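PDB 3RJ2: uncharacterized protein from Singapore grouper iridovirus, which binds histone H3, probably that of the host cell during infection. Local coordinates for residues 37-40 with 41-44. Residues are numbered along the deposited sequence; the frame is centred on the assembly and turned at random.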
# COMPACT_ATOMS: atom_id res chain seq x y z
N LYS A 37 -7.34 7.43 -1.40
CA LYS A 37 -8.60 7.84 -0.80
C LYS A 37 -9.72 7.16 -1.59
O LYS A 37 -9.79 7.32 -2.80
CB LYS A 37 -8.76 9.36 -0.88
CG LYS A 37 -9.95 9.88 -0.07
CD LYS A 37 -10.15 11.37 -0.28
CE LYS A 37 -11.50 11.79 0.30
NZ LYS A 37 -11.57 13.29 0.48
N PHE A 38 -10.56 6.41 -0.90
CA PHE A 38 -11.67 5.70 -1.55
C PHE A 38 -12.71 6.67 -2.11
O PHE A 38 -13.15 7.58 -1.39
CB PHE A 38 -12.36 4.74 -0.58
CG PHE A 38 -11.47 3.62 -0.06
CD1 PHE A 38 -10.20 3.39 -0.58
CD2 PHE A 38 -11.93 2.78 0.96
CE1 PHE A 38 -9.40 2.35 -0.10
CE2 PHE A 38 -11.14 1.74 1.44
CZ PHE A 38 -9.88 1.52 0.92
N PRO A 39 -13.09 6.51 -3.39
CA PRO A 39 -14.22 7.29 -3.93
C PRO A 39 -15.56 6.64 -3.56
O PRO A 39 -16.61 7.27 -3.73
CB PRO A 39 -13.97 7.24 -5.44
CG PRO A 39 -13.30 5.92 -5.67
CD PRO A 39 -12.43 5.71 -4.44
N GLU A 40 -15.51 5.41 -3.03
CA GLU A 40 -16.69 4.64 -2.61
C GLU A 40 -16.23 3.55 -1.64
O GLU A 40 -15.04 3.26 -1.56
CB GLU A 40 -17.39 4.01 -3.82
CG GLU A 40 -16.53 2.96 -4.55
CD GLU A 40 -17.21 2.41 -5.79
OE1 GLU A 40 -18.32 1.84 -5.66
OE2 GLU A 40 -16.64 2.52 -6.89
N LYS A 41 -17.16 2.94 -0.91
CA LYS A 41 -16.79 1.90 0.06
C LYS A 41 -16.39 0.60 -0.66
O LYS A 41 -17.03 0.16 -1.62
CB LYS A 41 -17.92 1.63 1.07
CG LYS A 41 -18.47 2.90 1.75
CD LYS A 41 -19.37 2.59 2.95
CE LYS A 41 -20.01 3.89 3.52
NZ LYS A 41 -20.43 3.79 4.97
N TYR A 42 -15.30 0.01 -0.22
CA TYR A 42 -14.87 -1.24 -0.80
C TYR A 42 -15.01 -2.26 0.28
O TYR A 42 -15.02 -1.90 1.44
CB TYR A 42 -13.42 -1.15 -1.27
CG TYR A 42 -13.18 -0.20 -2.41
CD1 TYR A 42 -13.87 -0.31 -3.61
CD2 TYR A 42 -12.21 0.79 -2.30
CE1 TYR A 42 -13.62 0.55 -4.67
CE2 TYR A 42 -11.95 1.66 -3.35
CZ TYR A 42 -12.66 1.53 -4.52
OH TYR A 42 -12.40 2.41 -5.54
N THR A 43 -15.11 -3.54 -0.09
CA THR A 43 -15.22 -4.60 0.89
C THR A 43 -14.10 -5.62 0.77
O THR A 43 -13.87 -6.42 1.67
CB THR A 43 -16.52 -5.36 0.74
OG1 THR A 43 -16.56 -5.92 -0.58
CG2 THR A 43 -17.72 -4.41 0.96
N LEU A 44 -13.39 -5.59 -0.36
CA LEU A 44 -12.38 -6.59 -0.62
C LEU A 44 -11.27 -5.98 -1.46
O LEU A 44 -11.53 -5.21 -2.39
CB LEU A 44 -13.01 -7.81 -1.33
CG LEU A 44 -12.17 -9.10 -1.37
CD1 LEU A 44 -12.01 -9.70 0.03
CD2 LEU A 44 -12.74 -10.13 -2.33
O HOH W 1 -14.17 3.02 -7.37
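Tyr-42 turns one edge of its ring onto the face of Phe-38, and the two form a T-shaped pair with planes at 69° and centroids 4.9 Å apart. The touching atom is Tyr-42 CD2, which sits over the centre of the Phe-38 ring, 3.7 Å from Phe-38 CG. In Tyr-42, CG lies anti to the carbonyl carbon (chi1 -66°), and the ring is swung back along the chain toward the residues that precede it. There Glu-40 supplies both backbone and side chain: its carbonyl O stands over one face of the tyrosine, while Glu-40 CG comes within 3.8 Å of Tyr-42 CE1. All this happens in the loop that carries the chain from strand 31-37 of the six-stranded mixed sheet to strand 44-50 of the four-stranded antiparallel one; at its far end Thr-43 and Leu-44 both face Val-12 of strand 6-12, a classic beta bulge. Beyond CG the Glu-40 chain is extended (chi2 -177°) and crosses the tyrosine at about a right angle, its carboxylate stopping short of the phenol; one water bridges them, donating to Glu-40 OE2 at 2.6 Å and lying 2.6 Å from Tyr-42 OH. The carboxylate also forms a salt bridge with Lys-17 and accepts a hydrogen bond from Asn-13, and the phenol is hydrogen-bonded to Tyr-36. Pro-39 closes in on the same hydroxyl, with Pro-39 CD 3.5 Å from Tyr-42 OH.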